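Local coordinates for TerD domain-containing protein (Streptomyces avermitilis, PDB 2QNG), which is of unknown function but, as a member of the TerD family, binds calcium ions in a compact domain built from two antiparallel beta sheets, at residues 158-163 with 177-182; 111-116 with 162-167. One frame throughout, in Å; residues are numbered along the deposited sequence. Where two conformers were deposited one is given.

Interaction 1 (158-163 with 177-182); sequences TAATVG and PGIHGY
A159 with Y182 and T161 with H180 form antiparallel hydrogen-bonded pairs in the beta hairpin of strands 159-167 and 173-182, the latter outermost in its sheet within this chain. The non-hydrogen-bonded pair of A160 and G181 separates them, and the short strands carrying them run at 155° to each other. Y182 N donates to A159 O at 2.9 Å. The return bond is split by a classic beta bulge: T158 N donates to Y182 O at 3.0 Å, while A159 N reaches that oxygen only weakly. T161 and H180 exchange bonds both ways, the straighter from H180 N to T161 O, with an N-H...O angle of 163°.

T161 carries most of the side-chain chemistry. Its chi1 of 57° sets OG1 between the backbone N and the carbonyl carbon and leaves CG2 beside the N, 3.8 Å from Y182 CE2 and oblique to that ring. OG1 lies near the plane of the H180 ring, at its edge, and 3.5 Å from H180 CB. One water joins T161 OG1 to Y182 OH; a second ties OG1 to G178 O, with a weak link to H180 ND1. F189 of helix 186-192 packs on A159 and T161 and meets the Y182 ring edge-to-face. I179 adds two apolar contacts, its CD1 3.8 Å from V162 CB and its CG2 4.1 Å from A160 CB.

On the G178 side of I179 no direct backbone bond joins the two segments, and a third water spans the strands, donating to V162 O at 2.8 Å and accepting from G178 N. The contact thus illustrates how a hairpin can change chemistry along its length: paired amides hold 180-182 in register, whereas water carries the polar links around G178.

Interaction 2 (111-116 with 162-167); sequences YARVVV and VGEFVR
Y111 O accepts a bent bond from R167 NH1 at 3.0 Å, although R167 was modelled in two conformers and its NH2 has a firmer partner in L107 O. Here two neighbouring inner strands of one sheet of a beta sandwich run almost exactly antiparallel, at 172°. A112 O accepts from R167 N at 2.9 Å, while on its other side A112 joins R113 in a classic beta bulge facing F58.

R113 extends with CG anti to N (chi1 179°), which carries its guanidinium along the face shared with E164 and V115. NE forms a salt bridge with E164 OE2, the two planes almost perpendicular; its very short length is doubtful, since E164 has two conformers. NH1 bonds A63 O and G194 O, and F58 adds a cation-pi contact. Shortening this side chain to alanine is likely to leave the E164 carboxylate without its charged mate and the A63 and G194 carbonyls without this donor.

V114 and F165 exchange two backbone bonds, the shorter from F165 N to V114 O at 2.8 Å. V115 CG2 sits 3.4 Å above the centre of the R113 guanidinium. V116 points to the same side of the sheet as F165; its N donates to G163 O, its O accepts from V162 N, and V116 CG2 lies 3.9 Å from V162 CG2.

How the interactions relate
Both interactions use strand 159-167, which lies between strands 111-120 and 173-182 of one sheet, and V162 and G163 belong to both. Interaction 2 is the more buried, joining inner strands by direct backbone bonds, with a charged pair on one face and valine and phenylalanine contacts on the other. Interaction 1 pairs that strand with the outermost strand of the sheet in this chain; it is only partly buried, and waters take over part of its polar bonding. The two meet where T161 CG2 packs 3.7 Å from V115 CG1. Together they exemplify direct bonds at an inner pairing and water bridges at part of an edge pairing.

Interaction 1 (158-163 with 177-182)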
ATOM      1  N   THR A 158       0.715 -13.401  -0.171  1.00  9.63           N
ATOM      2  CA  THR A 158       0.637 -12.913   1.207  1.00  9.44           C
ATOM      3  C   THR A 158       0.795 -11.388   1.292  1.00  9.32           C
ATOM      4  O   THR A 158       0.604 -10.807   2.349  1.00  9.71           O
ATOM      5  CB  THR A 158       1.691 -13.604   2.074  1.00  9.98           C
ATOM      6  OG1 THR A 158       2.959 -13.469   1.433  1.00 12.12           O
ATOM      7  CG2 THR A 158       1.340 -15.098   2.229  1.00 11.14           C
ATOM      8  N   ALA A 159       1.156 -10.758   0.181  1.00  9.21           N
ATOM      9  CA  ALA A 159       1.325  -9.305   0.103  1.00  9.24           C
ATOM     10  C   ALA A 159       1.236  -8.920  -1.365  1.00  9.63           C
ATOM     11  O   ALA A 159       1.404  -9.775  -2.253  1.00  9.32           O
ATOM     12  CB  ALA A 159       2.662  -8.859   0.688  1.00 10.79           C
ATOM     13  N   ALA A 160       0.968  -7.647  -1.642  1.00  9.60           N
ATOM     14  CA  ALA A 160       0.950  -7.195  -3.034  1.00  9.43           C
ATOM     15  C   ALA A 160       1.310  -5.727  -3.106  1.00  8.97           C
ATOM     16  O   ALA A 160       0.874  -4.944  -2.248  1.00  9.34           O
ATOM     17  CB  ALA A 160      -0.459  -7.407  -3.647  1.00 10.67           C
ATOM     18  N   THR A 161       2.095  -5.336  -4.102  1.00  9.16           N
ATOM     19  CA  THR A 161       2.126  -3.905  -4.409  1.00  9.42           C
ATOM     20  C   THR A 161       0.872  -3.602  -5.239  1.00 10.06           C
ATOM     21  O   THR A 161       0.409  -4.453  -6.030  1.00 10.34           O
ATOM     22  CB  THR A 161       3.390  -3.505  -5.179  1.00 10.60           C
ATOM     23  OG1 THR A 161       3.492  -4.279  -6.381  1.00 11.74           O
ATOM     24  CG2 THR A 161       4.657  -3.727  -4.331  1.00 10.83           C
ATOM     25  N   VAL A 162       0.314  -2.410  -5.027  1.00  9.53           N
ATOM     26  CA  VAL A 162      -0.983  -2.090  -5.595  1.00 10.31           C
ATOM     27  C   VAL A 162      -0.962  -0.821  -6.408  1.00 11.14           C
ATOM     28  O   VAL A 162      -1.993  -0.333  -6.844  1.00 12.62           O
ATOM     29  CB  VAL A 162      -2.107  -2.064  -4.516  1.00  9.80           C
ATOM     30  CG1 VAL A 162      -2.229  -3.436  -3.809  1.00 11.59           C
ATOM     31  CG2 VAL A 162      -1.944  -0.919  -3.470  1.00 10.99           C
ATOM     32  N   GLY A 163       0.224  -0.293  -6.642  1.00 12.57           N
ATOM     33  CA  GLY A 163       0.315   0.950  -7.408  1.00 13.37           C
ATOM     34  C   GLY A 163       1.660   1.591  -7.235  1.00 12.99           C
ATOM     35  O   GLY A 163       2.339   1.369  -6.240  1.00 12.99           O
ATOM     36  N   PRO A 177      -0.847   1.970 -12.804  1.00 16.98           N
ATOM     37  CA  PRO A 177      -1.617   0.891 -12.203  1.00 17.58           C
ATOM     38  C   PRO A 177      -0.961  -0.473 -12.347  1.00 17.76           C
ATOM     39  O   PRO A 177      -0.187  -0.729 -13.265  1.00 18.48           O
ATOM     40  CB  PRO A 177      -2.943   0.922 -12.975  1.00 17.91           C
ATOM     41  CG  PRO A 177      -2.594   1.560 -14.272  1.00 19.59           C
ATOM     42  CD  PRO A 177      -1.560   2.578 -13.942  1.00 17.52           C
ATOM     43  N   GLY A 178      -1.268  -1.340 -11.408  1.00 17.37           N
ATOM     44  CA  GLY A 178      -0.791  -2.708 -11.505  1.00 16.73           C
ATOM     45  C   GLY A 178      -0.736  -3.276 -10.118  1.00 16.17           C
ATOM     46  O   GLY A 178      -0.281  -2.618  -9.192  1.00 16.28           O
ATOM     47  N   ILE A 179      -1.266  -4.480  -9.973  1.00 15.20           N
ATOM     48  CA  ILE A 179      -1.227  -5.213  -8.720  1.00 15.13           C
ATOM     49  C   ILE A 179      -0.274  -6.384  -8.937  1.00 14.29           C
ATOM     50  O   ILE A 179      -0.433  -7.142  -9.911  1.00 16.06           O
ATOM     51  CB  ILE A 179      -2.606  -5.808  -8.356  1.00 16.22           C
ATOM     52  CG1 ILE A 179      -3.755  -4.795  -8.497  1.00 19.30           C
ATOM     53  CG2 ILE A 179      -2.554  -6.519  -7.000  1.00 16.42           C
ATOM     54  CD1 ILE A 179      -3.783  -3.690  -7.526  1.00 20.35           C
ATOM     55  N   HIS A 180       0.721  -6.524  -8.057  1.00 12.19           N
ATOM     56  CA  HIS A 180       1.750  -7.560  -8.205  1.00 12.29           C
ATOM     57  C   HIS A 180       1.898  -8.305  -6.907  1.00 11.68           C
ATOM     58  O   HIS A 180       2.134  -7.694  -5.867  1.00 11.58           O
ATOM     59  CB  HIS A 180       3.084  -6.932  -8.591  1.00 13.30           C
ATOM     60  CG  HIS A 180       3.068  -6.343  -9.964  1.00 16.84           C
ATOM     61  ND1 HIS A 180       2.873  -5.000 -10.205  1.00 20.22           N
ATOM     62  CD2 HIS A 180       3.192  -6.930 -11.181  1.00 19.29           C
ATOM     63  CE1 HIS A 180       2.899  -4.780 -11.508  1.00 20.62           C
ATOM     64  NE2 HIS A 180       3.087  -5.935 -12.121  1.00 23.05           N
ATOM     65  N   GLY A 181       1.734  -9.621  -6.979  1.00 11.62           N
ATOM     66  CA  GLY A 181       1.751 -10.454  -5.795  1.00 11.58           C
ATOM     67  C   GLY A 181       3.129 -10.874  -5.348  1.00 11.27           C
ATOM     68  O   GLY A 181       4.036 -11.088  -6.157  1.00 12.03           O
ATOM     69  N   TYR A 182       3.274 -10.989  -4.030  1.00 10.84           N
ATOM     70  CA  TYR A 182       4.505 -11.432  -3.364  1.00 11.19           C
ATOM     71  C   TYR A 182       4.165 -12.551  -2.390  1.00 11.37           C
ATOM     72  O   TYR A 182       3.044 -12.620  -1.866  1.00 11.75           O
ATOM     73  CB  TYR A 182       5.130 -10.271  -2.571  1.00 11.75           C
ATOM     74  CG  TYR A 182       5.772  -9.194  -3.411  1.00 12.25           C
ATOM     75  CD1 TYR A 182       7.151  -9.011  -3.380  1.00 13.94           C
ATOM     76  CD2 TYR A 182       5.015  -8.361  -4.239  1.00 11.74           C
ATOM     77  CE1 TYR A 182       7.759  -8.025  -4.129  1.00 13.37           C
ATOM     78  CE2 TYR A 182       5.608  -7.360  -4.994  1.00 12.05           C
ATOM     79  CZ  TYR A 182       6.990  -7.214  -4.950  1.00 12.82           C
ATOM     80  OH  TYR A 182       7.594  -6.229  -5.707  1.00 14.95           O
TER
HETATM   81  O   HOH W   1       6.009  -4.746  -7.379  1.00 16.72           O
HETATM   82  O   HOH W   2       2.270  -2.512  -8.000  1.00 22.73           O
HETATM   83  O   HOH W   3      -3.163  -0.293  -9.413  1.00 18.63           O

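Interaction 2 (111-116 with 162-167)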
ATOM      1  N   TYR A 111      12.940  12.626  -4.085  1.00 17.86           N
ATOM      2  CA  TYR A 111      12.118  11.414  -4.212  1.00 17.45           C
ATOM      3  C   TYR A 111      11.476  11.380  -5.574  1.00 17.38           C
ATOM      4  O   TYR A 111      10.762  12.311  -5.942  1.00 19.56           O
ATOM      5  CB  TYR A 111      11.042  11.357  -3.118  1.00 17.38           C
ATOM      6  CG  TYR A 111      11.649  11.423  -1.745  1.00 16.70           C
ATOM      7  CD1 TYR A 111      12.415  10.361  -1.256  1.00 17.10           C
ATOM      8  CD2 TYR A 111      11.501  12.561  -0.951  1.00 15.99           C
ATOM      9  CE1 TYR A 111      13.007  10.420   0.000  1.00 17.45           C
ATOM     10  CE2 TYR A 111      12.079  12.633   0.316  1.00 17.97           C
ATOM     11  CZ  TYR A 111      12.841  11.560   0.781  1.00 17.60           C
ATOM     12  OH  TYR A 111      13.433  11.636   2.025  1.00 20.01           O
ATOM     13  N   ALA A 112      11.714  10.312  -6.322  1.00 15.15           N
ATOM     14  CA  ALA A 112      11.223  10.222  -7.675  1.00 14.88           C
ATOM     15  C   ALA A 112      10.178   9.151  -7.879  1.00 13.25           C
ATOM     16  O   ALA A 112       9.527   9.112  -8.926  1.00 13.74           O
ATOM     17  CB  ALA A 112      12.389   9.982  -8.632  1.00 16.23           C
ATOM     18  N   ARG A 113      10.002   8.288  -6.876  1.00 12.25           N
ATOM     19  CA  ARG A 113       9.083   7.173  -7.025  1.00 12.13           C
ATOM     20  C   ARG A 113       8.542   6.769  -5.673  1.00 11.78           C
ATOM     21  O   ARG A 113       9.242   6.837  -4.669  1.00 11.82           O
ATOM     22  CB  ARG A 113       9.807   6.000  -7.693  1.00 12.69           C
ATOM     23  CG  ARG A 113       8.979   4.735  -7.893  1.00 12.38           C
ATOM     24  CD  ARG A 113       9.690   3.773  -8.892  1.00 13.82           C
ATOM     25  NE  ARG A 113       8.983   2.500  -9.043  1.00 15.40           N
ATOM     26  CZ  ARG A 113       9.299   1.385  -8.385  1.00 15.62           C
ATOM     27  NH1 ARG A 113      10.318   1.370  -7.535  1.00 14.38           N
ATOM     28  NH2 ARG A 113       8.599   0.277  -8.608  1.00 18.08           N
ATOM     29  N   VAL A 114       7.259   6.409  -5.668  1.00 10.81           N
ATOM     30  CA  VAL A 114       6.587   5.912  -4.464  1.00 10.35           C
ATOM     31  C   VAL A 114       5.839   4.652  -4.859  1.00  9.53           C
ATOM     32  O   VAL A 114       5.144   4.635  -5.882  1.00 10.64           O
ATOM     33  CB  VAL A 114       5.571   6.952  -3.918  1.00 10.53           C
ATOM     34  CG1 VAL A 114       4.829   6.398  -2.668  1.00 12.22           C
ATOM     35  CG2 VAL A 114       6.290   8.225  -3.563  1.00 11.52           C
ATOM     36  N   VAL A 115       5.975   3.608  -4.036  1.00  9.51           N
ATOM     37  CA  VAL A 115       5.245   2.367  -4.239  1.00  9.60           C
ATOM     38  C   VAL A 115       4.332   2.153  -3.045  1.00  9.23           C
ATOM     39  O   VAL A 115       4.736   2.362  -1.908  1.00  9.13           O
ATOM     40  CB  VAL A 115       6.200   1.148  -4.403  1.00  9.17           C
ATOM     41  CG1 VAL A 115       5.400  -0.140  -4.620  1.00 10.56           C
ATOM     42  CG2 VAL A 115       7.109   1.386  -5.623  1.00 10.23           C
ATOM     43  N   VAL A 116       3.092   1.772  -3.309  1.00 10.12           N
ATOM     44  CA  VAL A 116       2.167   1.424  -2.243  1.00 10.16           C
ATOM     45  C   VAL A 116       1.827  -0.059  -2.293  1.00 10.13           C
ATOM     46  O   VAL A 116       1.844  -0.665  -3.361  1.00 10.39           O
ATOM     47  CB  VAL A 116       0.867   2.275  -2.299  1.00 11.20           C
ATOM     48  CG1 VAL A 116       1.161   3.685  -1.894  1.00 12.62           C
ATOM     49  CG2 VAL A 116       0.244   2.266  -3.687  1.00 13.63           C
ATOM     50  N   VAL A 162       0.314  -2.410  -5.027  1.00  9.53           N
ATOM     51  CA  VAL A 162      -0.983  -2.090  -5.595  1.00 10.31           C
ATOM     52  C   VAL A 162      -0.962  -0.821  -6.408  1.00 11.14           C
ATOM     53  O   VAL A 162      -1.993  -0.333  -6.844  1.00 12.62           O
ATOM     54  CB  VAL A 162      -2.107  -2.064  -4.516  1.00  9.80           C
ATOM     55  CG1 VAL A 162      -2.229  -3.436  -3.809  1.00 11.59           C
ATOM     56  CG2 VAL A 162      -1.944  -0.919  -3.470  1.00 10.99           C
ATOM     57  N   GLY A 163       0.224  -0.293  -6.642  1.00 12.57           N
ATOM     58  CA  GLY A 163       0.315   0.950  -7.408  1.00 13.37           C
ATOM     59  C   GLY A 163       1.660   1.591  -7.235  1.00 12.99           C
ATOM     60  O   GLY A 163       2.339   1.369  -6.240  1.00 12.99           O
ATOM     61  N   GLU A 164       2.014   2.405  -8.216  1.00 12.38           N
ATOM     62  CA  GLU A 164       3.305   3.046  -8.332  0.50 12.63           C
ATOM     63  C   GLU A 164       3.051   4.484  -8.767  1.00 12.33           C
ATOM     64  O   GLU A 164       2.158   4.682  -9.605  1.00 11.77           O
ATOM     65  CB  GLU A 164       4.059   2.322  -9.453  0.50 13.73           C
ATOM     66  CG  GLU A 164       5.473   2.716  -9.596  0.50 13.91           C
ATOM     67  CD  GLU A 164       6.144   2.076 -10.788  0.50 13.70           C
ATOM     68  OE1 GLU A 164       5.460   1.438 -11.615  0.50 17.41           O
ATOM     69  OE2 GLU A 164       7.349   2.254 -10.891  0.50 15.57           O
ATOM     70  N   PHE A 165       3.846   5.439  -8.275  1.00 11.27           N
ATOM     71  CA  PHE A 165       3.802   6.838  -8.740  1.00 11.91           C
ATOM     72  C   PHE A 165       5.217   7.227  -9.064  1.00 11.86           C
ATOM     73  O   PHE A 165       6.119   6.967  -8.274  1.00 12.45           O
ATOM     74  CB  PHE A 165       3.246   7.743  -7.646  1.00 11.80           C
ATOM     75  CG  PHE A 165       1.861   7.348  -7.213  1.00 12.92           C
ATOM     76  CD1 PHE A 165       0.739   7.863  -7.870  1.00 12.02           C
ATOM     77  CD2 PHE A 165       1.676   6.425  -6.178  1.00 13.41           C
ATOM     78  CE1 PHE A 165      -0.554   7.486  -7.495  1.00 15.60           C
ATOM     79  CE2 PHE A 165       0.377   6.049  -5.806  1.00 14.77           C
ATOM     80  CZ  PHE A 165      -0.718   6.563  -6.478  1.00 15.20           C
ATOM     81  N   VAL A 166       5.414   7.827 -10.244  1.00 12.76           N
ATOM     82  CA  VAL A 166       6.745   8.226 -10.712  1.00 14.13           C
ATOM     83  C   VAL A 166       6.692   9.695 -11.126  1.00 14.97           C
ATOM     84  O   VAL A 166       5.729  10.105 -11.787  1.00 15.14           O
ATOM     85  CB  VAL A 166       7.204   7.354 -11.906  1.00 14.51           C
ATOM     86  CG1 VAL A 166       8.595   7.758 -12.384  1.00 18.67           C
ATOM     87  CG2 VAL A 166       7.197   5.904 -11.483  1.00 16.02           C
ATOM     88  N   ARG A 167       7.700  10.468 -10.703  1.00 15.64           N
ATOM     89  CA  ARG A 167       7.753  11.897 -11.006  0.50 17.65           C
ATOM     90  C   ARG A 167       8.819  12.141 -12.057  1.00 18.24           C
ATOM     91  O   ARG A 167       9.963  11.688 -11.904  1.00 18.99           O
ATOM     92  CB  ARG A 167       8.027  12.677  -9.715  0.50 17.90           C
ATOM     93  CG  ARG A 167       8.613  14.053  -9.849  0.50 18.88           C
ATOM     94  CD  ARG A 167       9.137  14.444  -8.493  0.50 20.17           C
ATOM     95  NE  ARG A 167       8.178  15.236  -7.734  0.50 15.66           N
ATOM     96  CZ  ARG A 167       8.229  15.419  -6.417  0.50 18.90           C
ATOM     97  NH1 ARG A 167       9.188  14.847  -5.694  0.50 15.66           N
ATOM     98  NH2 ARG A 167       7.314  16.172  -5.820  0.50 15.38           N
TER